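Local coordinates for Glyco_hydro_cc domain-containing protein (Cryptococcus neoformans, PDB 6UBC) that probably binds beta-1,3-glucan oligosaccharides, as a fungal member of glycoside hydrolase family 128, subgroup VII, at residues Q316-S326 against T353-Y362; K364-A372 against R405-T413. One frame throughout, in Å; residues are numbered along the deposited sequence.

Contact 1. Residues Q316-S326 against T353-Y362; sequences QAAEEYTKWLS and TDIDYYYNTY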
# COMPACT_ATOMS: atom_id res chain seq x y z
N GLN A 316 8.59 -7.92 -4.71
CA GLN A 316 7.83 -8.83 -3.80
C GLN A 316 8.88 -9.67 -3.04
O GLN A 316 9.88 -9.10 -2.57
CB GLN A 316 6.85 -9.68 -4.63
CG GLN A 316 5.86 -8.82 -5.41
CD GLN A 316 4.73 -9.65 -5.97
OE1 GLN A 316 3.90 -10.15 -5.19
NE2 GLN A 316 4.76 -9.79 -7.31
N ALA A 317 8.72 -10.99 -3.00
CA ALA A 317 9.60 -11.80 -2.14
C ALA A 317 10.96 -11.97 -2.81
O ALA A 317 11.93 -12.30 -2.11
CB ALA A 317 8.90 -13.10 -1.83
N ALA A 318 11.07 -11.64 -4.10
CA ALA A 318 12.39 -11.67 -4.77
C ALA A 318 13.32 -10.53 -4.29
O ALA A 318 14.48 -10.43 -4.72
CB ALA A 318 12.18 -11.64 -6.27
N GLU A 319 12.81 -9.66 -3.44
CA GLU A 319 13.63 -8.70 -2.67
C GLU A 319 14.75 -9.46 -1.93
O GLU A 319 15.79 -8.87 -1.67
CB GLU A 319 12.73 -7.97 -1.69
CG GLU A 319 13.45 -7.46 -0.44
CD GLU A 319 14.52 -6.38 -0.66
OE1 GLU A 319 14.40 -5.61 -1.67
OE2 GLU A 319 15.44 -6.28 0.23
N GLU A 320 14.56 -10.74 -1.64
CA GLU A 320 15.63 -11.61 -1.08
C GLU A 320 16.91 -11.49 -1.94
O GLU A 320 17.99 -11.51 -1.37
CB GLU A 320 15.24 -13.07 -1.08
CG GLU A 320 16.31 -13.97 -0.47
CD GLU A 320 15.87 -15.39 -0.14
OE1 GLU A 320 14.68 -15.68 -0.26
OE2 GLU A 320 16.76 -16.24 0.13
N TYR A 321 16.75 -11.40 -3.25
CA TYR A 321 17.86 -11.37 -4.21
C TYR A 321 18.18 -9.94 -4.63
O TYR A 321 19.38 -9.66 -4.82
CB TYR A 321 17.57 -12.33 -5.37
CG TYR A 321 17.26 -13.72 -4.89
CD1 TYR A 321 18.29 -14.54 -4.49
CD2 TYR A 321 15.96 -14.22 -4.82
CE1 TYR A 321 18.05 -15.82 -4.00
CE2 TYR A 321 15.70 -15.47 -4.27
CZ TYR A 321 16.75 -16.27 -3.87
OH TYR A 321 16.55 -17.53 -3.39
N THR A 322 17.21 -9.05 -4.83
CA THR A 322 17.52 -7.66 -5.31
C THR A 322 18.12 -6.83 -4.17
O THR A 322 18.94 -5.96 -4.47
CB THR A 322 16.28 -6.92 -5.82
OG1 THR A 322 15.38 -6.99 -4.73
CG2 THR A 322 15.71 -7.55 -7.04
N LYS A 323 17.72 -7.09 -2.91
CA LYS A 323 18.32 -6.45 -1.71
C LYS A 323 18.21 -4.91 -1.76
O LYS A 323 19.09 -4.24 -1.20
CB LYS A 323 19.77 -6.92 -1.59
CG LYS A 323 19.91 -8.43 -1.41
CD LYS A 323 21.33 -8.76 -1.10
CE LYS A 323 21.54 -10.23 -0.81
NZ LYS A 323 22.95 -10.59 -1.07
N TRP A 324 17.09 -4.37 -2.21
CA TRP A 324 16.84 -2.91 -2.12
C TRP A 324 16.44 -2.56 -0.68
O TRP A 324 17.10 -1.71 -0.03
CB TRP A 324 15.77 -2.48 -3.12
CG TRP A 324 15.72 -1.00 -3.36
CD1 TRP A 324 16.24 -0.30 -4.42
CD2 TRP A 324 15.10 -0.03 -2.50
NE1 TRP A 324 16.00 1.05 -4.25
CE2 TRP A 324 15.35 1.25 -3.06
CE3 TRP A 324 14.47 -0.10 -1.27
CZ2 TRP A 324 14.98 2.42 -2.41
CZ3 TRP A 324 14.10 1.06 -0.63
CH2 TRP A 324 14.28 2.30 -1.25
N LEU A 325 15.35 -3.17 -0.21
CA LEU A 325 14.83 -2.85 1.12
C LEU A 325 15.87 -3.20 2.17
O LEU A 325 15.97 -2.51 3.21
CB LEU A 325 13.54 -3.59 1.40
CG LEU A 325 12.74 -3.04 2.57
CD1 LEU A 325 12.33 -1.57 2.37
CD2 LEU A 325 11.50 -3.88 2.82
N SER A 326 16.56 -4.32 2.00
CA SER A 326 17.53 -4.76 3.04
C SER A 326 18.65 -3.75 3.14
O SER A 326 19.08 -3.43 4.28
CB SER A 326 18.03 -6.15 2.82
OG SER A 326 18.72 -6.31 1.58
N THR A 353 3.81 -16.61 0.42
CA THR A 353 5.25 -16.42 0.19
C THR A 353 5.65 -14.98 0.51
O THR A 353 6.65 -14.74 1.19
CB THR A 353 5.58 -16.80 -1.25
OG1 THR A 353 5.30 -18.18 -1.41
CG2 THR A 353 7.01 -16.51 -1.62
N ASP A 354 4.89 -14.00 0.01
CA ASP A 354 5.25 -12.58 0.24
C ASP A 354 5.19 -12.25 1.73
O ASP A 354 6.14 -11.62 2.26
CB ASP A 354 4.37 -11.62 -0.55
CG ASP A 354 4.58 -11.57 -2.07
OD1 ASP A 354 5.59 -12.13 -2.58
OD2 ASP A 354 3.72 -10.93 -2.74
N ILE A 355 4.07 -12.61 2.38
CA ILE A 355 3.86 -12.24 3.81
C ILE A 355 4.93 -12.93 4.65
O ILE A 355 5.60 -12.27 5.48
CB ILE A 355 2.45 -12.54 4.30
CG1 ILE A 355 1.39 -11.80 3.50
CG2 ILE A 355 2.41 -12.24 5.79
CD1 ILE A 355 0.05 -12.32 3.82
N ASP A 356 5.18 -14.20 4.37
CA ASP A 356 6.24 -14.95 5.09
C ASP A 356 7.58 -14.25 4.93
O ASP A 356 8.33 -14.09 5.94
CB ASP A 356 6.35 -16.39 4.62
CG ASP A 356 5.20 -17.30 5.00
OD1 ASP A 356 4.36 -16.93 5.80
OD2 ASP A 356 5.17 -18.37 4.46
N TYR A 357 7.99 -13.89 3.70
CA TYR A 357 9.32 -13.32 3.49
C TYR A 357 9.47 -12.06 4.36
O TYR A 357 10.50 -11.88 5.09
CB TYR A 357 9.61 -13.05 2.01
CG TYR A 357 10.90 -12.29 1.87
CD1 TYR A 357 12.12 -12.91 2.04
CD2 TYR A 357 10.89 -10.91 1.79
CE1 TYR A 357 13.30 -12.19 2.04
CE2 TYR A 357 12.07 -10.19 1.81
CZ TYR A 357 13.29 -10.83 1.93
OH TYR A 357 14.44 -10.10 1.98
N TYR A 358 8.49 -11.16 4.28
CA TYR A 358 8.60 -9.84 4.92
C TYR A 358 8.46 -9.95 6.44
O TYR A 358 9.17 -9.15 7.13
CB TYR A 358 7.66 -8.82 4.27
CG TYR A 358 8.22 -8.38 2.94
CD1 TYR A 358 9.28 -7.49 2.87
CD2 TYR A 358 7.77 -8.92 1.76
CE1 TYR A 358 9.82 -7.07 1.66
CE2 TYR A 358 8.27 -8.51 0.53
CZ TYR A 358 9.30 -7.58 0.47
OH TYR A 358 9.84 -7.18 -0.72
N TYR A 359 7.60 -10.84 6.93
CA TYR A 359 7.45 -11.06 8.38
C TYR A 359 8.70 -11.77 8.95
O TYR A 359 9.31 -11.28 9.94
CB TYR A 359 6.16 -11.79 8.74
CG TYR A 359 5.87 -11.55 10.20
CD1 TYR A 359 5.33 -10.32 10.60
CD2 TYR A 359 6.26 -12.45 11.17
CE1 TYR A 359 5.08 -10.05 11.94
CE2 TYR A 359 6.07 -12.18 12.52
CZ TYR A 359 5.47 -10.98 12.89
OH TYR A 359 5.19 -10.72 14.20
N ASN A 360 9.19 -12.81 8.28
CA ASN A 360 10.40 -13.53 8.76
C ASN A 360 11.60 -12.60 8.76
O ASN A 360 12.40 -12.66 9.67
CB ASN A 360 10.66 -14.78 7.93
CG ASN A 360 9.59 -15.82 8.18
OD1 ASN A 360 8.86 -15.71 9.14
ND2 ASN A 360 9.49 -16.81 7.32
N THR A 361 11.73 -11.70 7.79
CA THR A 361 12.90 -10.81 7.68
C THR A 361 12.86 -9.68 8.71
O THR A 361 13.95 -9.42 9.31
CB THR A 361 13.13 -10.34 6.23
OG1 THR A 361 13.21 -11.45 5.35
CG2 THR A 361 14.40 -9.56 6.03
N TYR A 362 11.74 -9.00 8.93
CA TYR A 362 11.69 -7.75 9.74
C TYR A 362 10.93 -7.90 11.06
O TYR A 362 11.13 -7.09 11.92
CB TYR A 362 11.13 -6.62 8.89
CG TYR A 362 12.06 -6.34 7.74
CD1 TYR A 362 13.28 -5.73 7.96
CD2 TYR A 362 11.74 -6.72 6.44
CE1 TYR A 362 14.18 -5.50 6.93
CE2 TYR A 362 12.65 -6.50 5.39
CZ TYR A 362 13.87 -5.87 5.62
OH TYR A 362 14.83 -5.67 4.63
O HOH W 1 14.62 -7.23 2.59
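Three tyrosines of helix 348-362, Tyr-357, Tyr-358 and Tyr-362, carry most of the contact with the turn and short helices of 316-326. The main direct hydrogen bond runs from Tyr-358 OH to Gln-316 O, 2.7 Å long. The hydroxyl comes in above the carbonyl plane, while Glu-319 N reaches the same oxygen from the opposite face, so two donors grip it. Ala-317 N adds a weak bond to Asp-354 OD1.

Further along, the polar link runs through water. One molecule donates to Glu-319 OE2 and also binds the hydroxyls of Tyr-357 and Tyr-362, lying 2.6 Å from Tyr-362 OH. The Glu-319 carboxylate is also gripped by the start of the next helix: Leu-325 N bonds to OE1 at 3.0 Å and Ser-326 N to OE2 at 2.9 Å, both from the syn side but 35° and 31° out of the carboxylate plane. A bend at chi2 (65°) swings the carboxylate back to these amides.

Apolar contacts come next. Leu-325 CD2 touches two rings, Tyr-358 CE1 at the ring edge and Tyr-362 CE2 obliquely, each at 3.8 Å. Ala-317 CB rests on Tyr-357 CB. A carbonyl, Ala-317 O, stands over one face of the Tyr-357 ring. The arrangement is helix-to-helix packing in the outer layer of a (beta/alpha)8-type barrel, where successive beta-alpha units lie side by side.

Contact 2. Residues K364-A372 against R405-T413; sequences KPIWVTEFA and RVQAYAYST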
# COMPACT_ATOMS: atom_id res chain seq x y z
N LYS A 364 7.97 -7.10 11.81
CA LYS A 364 7.04 -5.99 12.03
C LYS A 364 5.69 -6.24 11.34
O LYS A 364 5.55 -7.00 10.36
CB LYS A 364 7.65 -4.67 11.55
CG LYS A 364 8.88 -4.27 12.34
CD LYS A 364 9.50 -3.03 11.89
CE LYS A 364 10.74 -2.76 12.67
NZ LYS A 364 11.46 -1.58 12.16
N PRO A 365 4.64 -5.61 11.88
CA PRO A 365 3.33 -5.68 11.29
C PRO A 365 3.38 -5.21 9.84
O PRO A 365 4.20 -4.34 9.52
CB PRO A 365 2.43 -4.75 12.13
CG PRO A 365 3.20 -4.52 13.41
CD PRO A 365 4.67 -4.82 13.13
N ILE A 366 2.46 -5.72 9.04
CA ILE A 366 2.44 -5.51 7.57
C ILE A 366 1.21 -4.72 7.15
O ILE A 366 0.09 -4.99 7.65
CB ILE A 366 2.53 -6.86 6.86
CG1 ILE A 366 3.98 -7.35 6.91
CG2 ILE A 366 2.00 -6.81 5.42
CD1 ILE A 366 4.13 -8.82 6.64
N TRP A 367 1.39 -3.84 6.19
CA TRP A 367 0.29 -3.25 5.42
C TRP A 367 0.48 -3.69 3.98
O TRP A 367 1.59 -3.54 3.43
CB TRP A 367 0.25 -1.72 5.51
CG TRP A 367 -0.42 -1.15 6.71
CD1 TRP A 367 -0.65 -1.71 7.93
CD2 TRP A 367 -1.00 0.16 6.75
NE1 TRP A 367 -1.29 -0.85 8.74
CE2 TRP A 367 -1.53 0.32 8.05
CE3 TRP A 367 -1.10 1.20 5.82
CZ2 TRP A 367 -2.10 1.52 8.47
CZ3 TRP A 367 -1.71 2.38 6.21
CH2 TRP A 367 -2.22 2.53 7.53
N VAL A 368 -0.53 -4.28 3.40
CA VAL A 368 -0.54 -4.57 1.93
C VAL A 368 -1.15 -3.34 1.28
O VAL A 368 -2.40 -3.28 1.16
CB VAL A 368 -1.25 -5.89 1.59
CG1 VAL A 368 -1.17 -6.21 0.10
CG2 VAL A 368 -0.63 -7.06 2.33
N THR A 369 -0.34 -2.45 0.76
CA THR A 369 -0.88 -1.15 0.29
C THR A 369 -1.43 -1.30 -1.15
O THR A 369 -2.19 -0.44 -1.56
CB THR A 369 0.12 0.00 0.39
OG1 THR A 369 1.22 -0.32 -0.46
CG2 THR A 369 0.52 0.27 1.84
N GLU A 370 -1.06 -2.36 -1.88
CA GLU A 370 -1.61 -2.64 -3.22
C GLU A 370 -1.66 -4.15 -3.35
O GLU A 370 -0.61 -4.80 -3.11
CB GLU A 370 -0.74 -2.08 -4.35
CG GLU A 370 -0.68 -0.59 -4.42
CD GLU A 370 0.26 0.01 -5.43
OE1 GLU A 370 0.78 -0.75 -6.31
OE2 GLU A 370 0.52 1.25 -5.32
N PHE A 371 -2.79 -4.74 -3.66
CA PHE A 371 -2.79 -6.12 -4.19
C PHE A 371 -3.58 -6.21 -5.47
O PHE A 371 -4.46 -5.39 -5.71
CB PHE A 371 -3.36 -7.11 -3.20
CG PHE A 371 -4.83 -7.04 -2.90
CD1 PHE A 371 -5.74 -7.71 -3.70
CD2 PHE A 371 -5.29 -6.30 -1.82
CE1 PHE A 371 -7.10 -7.61 -3.43
CE2 PHE A 371 -6.64 -6.16 -1.59
CZ PHE A 371 -7.53 -6.83 -2.38
N ALA A 372 -3.17 -7.16 -6.30
CA ALA A 372 -3.80 -7.44 -7.60
C ALA A 372 -3.60 -8.88 -7.99
O ALA A 372 -2.57 -9.44 -7.64
CB ALA A 372 -3.30 -6.49 -8.65
N ARG A 405 -0.52 -11.18 11.12
CA ARG A 405 0.63 -10.37 10.67
C ARG A 405 0.16 -9.18 9.81
O ARG A 405 0.95 -8.22 9.66
CB ARG A 405 1.62 -11.21 9.88
CG ARG A 405 2.34 -12.29 10.69
CD ARG A 405 2.98 -13.42 9.89
NE ARG A 405 2.06 -14.09 8.97
CZ ARG A 405 2.42 -14.94 8.02
NH1 ARG A 405 3.69 -15.31 7.91
NH2 ARG A 405 1.53 -15.46 7.19
N VAL A 406 -1.00 -9.28 9.17
CA VAL A 406 -1.46 -8.22 8.21
C VAL A 406 -2.39 -7.29 8.98
O VAL A 406 -3.50 -7.72 9.39
CB VAL A 406 -2.13 -8.86 7.00
CG1 VAL A 406 -2.78 -7.78 6.12
CG2 VAL A 406 -1.11 -9.69 6.21
N GLN A 407 -1.99 -6.05 9.19
CA GLN A 407 -2.85 -5.10 9.97
C GLN A 407 -3.72 -4.23 9.05
O GLN A 407 -4.61 -3.57 9.55
CB GLN A 407 -2.04 -4.15 10.85
CG GLN A 407 -1.06 -4.87 11.71
CD GLN A 407 -1.81 -5.27 12.91
OE1 GLN A 407 -2.17 -4.40 13.72
NE2 GLN A 407 -2.05 -6.58 12.97
N ALA A 408 -3.46 -4.22 7.74
CA ALA A 408 -4.28 -3.44 6.79
C ALA A 408 -3.99 -3.96 5.37
O ALA A 408 -2.84 -4.42 5.13
CB ALA A 408 -3.98 -1.95 6.93
N TYR A 409 -4.95 -3.79 4.46
CA TYR A 409 -4.75 -4.12 3.03
C TYR A 409 -5.66 -3.22 2.20
O TYR A 409 -6.74 -2.71 2.66
CB TYR A 409 -5.05 -5.60 2.81
CG TYR A 409 -6.45 -5.98 3.22
CD1 TYR A 409 -7.52 -5.86 2.34
CD2 TYR A 409 -6.73 -6.50 4.47
CE1 TYR A 409 -8.82 -6.19 2.69
CE2 TYR A 409 -8.03 -6.85 4.84
CZ TYR A 409 -9.09 -6.69 3.94
OH TYR A 409 -10.37 -7.06 4.25
N ALA A 410 -5.22 -3.02 0.96
CA ALA A 410 -5.93 -2.19 -0.03
C ALA A 410 -5.86 -2.82 -1.41
O ALA A 410 -4.75 -3.07 -1.97
CB ALA A 410 -5.36 -0.80 -0.04
N TYR A 411 -7.04 -2.90 -2.02
CA TYR A 411 -7.21 -3.21 -3.45
C TYR A 411 -6.43 -2.22 -4.32
O TYR A 411 -6.59 -0.98 -4.18
CB TYR A 411 -8.69 -3.21 -3.73
CG TYR A 411 -9.13 -3.79 -5.04
CD1 TYR A 411 -8.97 -3.08 -6.23
CD2 TYR A 411 -9.71 -5.03 -5.10
CE1 TYR A 411 -9.44 -3.59 -7.42
CE2 TYR A 411 -10.20 -5.54 -6.28
CZ TYR A 411 -10.03 -4.84 -7.45
OH TYR A 411 -10.53 -5.35 -8.61
N SER A 412 -5.62 -2.72 -5.26
CA SER A 412 -4.82 -1.84 -6.13
C SER A 412 -5.72 -1.27 -7.20
O SER A 412 -6.36 -2.07 -7.91
CB SER A 412 -3.68 -2.59 -6.74
OG SER A 412 -2.96 -1.70 -7.56
N THR A 413 -5.70 0.07 -7.44
CA THR A 413 -6.34 0.66 -8.65
C THR A 413 -5.24 1.29 -9.52
O THR A 413 -5.48 2.23 -10.22
CB THR A 413 -7.46 1.64 -8.24
OG1 THR A 413 -6.87 2.75 -7.55
CG2 THR A 413 -8.56 0.97 -7.44
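Two neighbouring parallel strands of the glycoside hydrolase-like barrel meet here, 366-372 and 406-411, their axes 4.6 Å apart and only 3° from parallel. Ile-366 N bonds to Arg-405 O and Ile-366 O receives Gln-407 N at 2.8 Å; Val-368 N goes to Ala-408 O and its O accepts from Ala-410 N. A beta bulge at Gln-407 and Ala-408 gives strand 406-411 an extra residue and buries Ala-408 N without a partner in the model. Farther on, Phe-371 N donates to Ala-410 O, and Phe-371 O takes Ser-412 N at 2.9 Å.

On one face of the sheet the methyl of Ala-408 sits squarely over the five-membered ring of Trp-367, CB 3.4 Å from the ring centroid and 7° off its normal, a close CH-pi contact. Gln-407 CB meets the same indole at its edge, and the indole NE1 is tied to Tyr-197 O. The other face carries Ile-366, Val-368, Val-406 and Tyr-409, with Val-368 CB 4.0 Å from Tyr-409 CB. Phe-371 has its CG between the backbone N and carbonyl carbon (chi1 69°), which lays its ring against the second strand: Tyr-411 CA stands over one face, 4.0 Å from the centroid.

Helices 348-362 and 386-402 pack on the Ile-366, Val-368 and Tyr-409 side, through Ile-355, Phe-400 and Val-397. Strand 339-345 pairs with 366-375, and strand 204-207 with 406-411.

Overall arrangement
Contact 1 closes before contact 2 opens along the chain, and their centres lie about 15 Å apart. Helix 348-362 supplies one side of contact 1 and leads directly into strand 366-375, which forms one side of contact 2. Contact 2 is buried, its centre about 5 Å from the centre of the chain, whereas that of contact 1 lies about 15 Å out and is partly buried. Contact 1 thus lies within the helical layer and contact 2 within the sheet. What connects them is the salt bridge of 2.7 Å from Asp-356 OD1 to Arg-405 NH1, with Ile-355 and Tyr-359 packed on the Arg-405 side chain. All four segments belong to the glycoside hydrolase-type barrel.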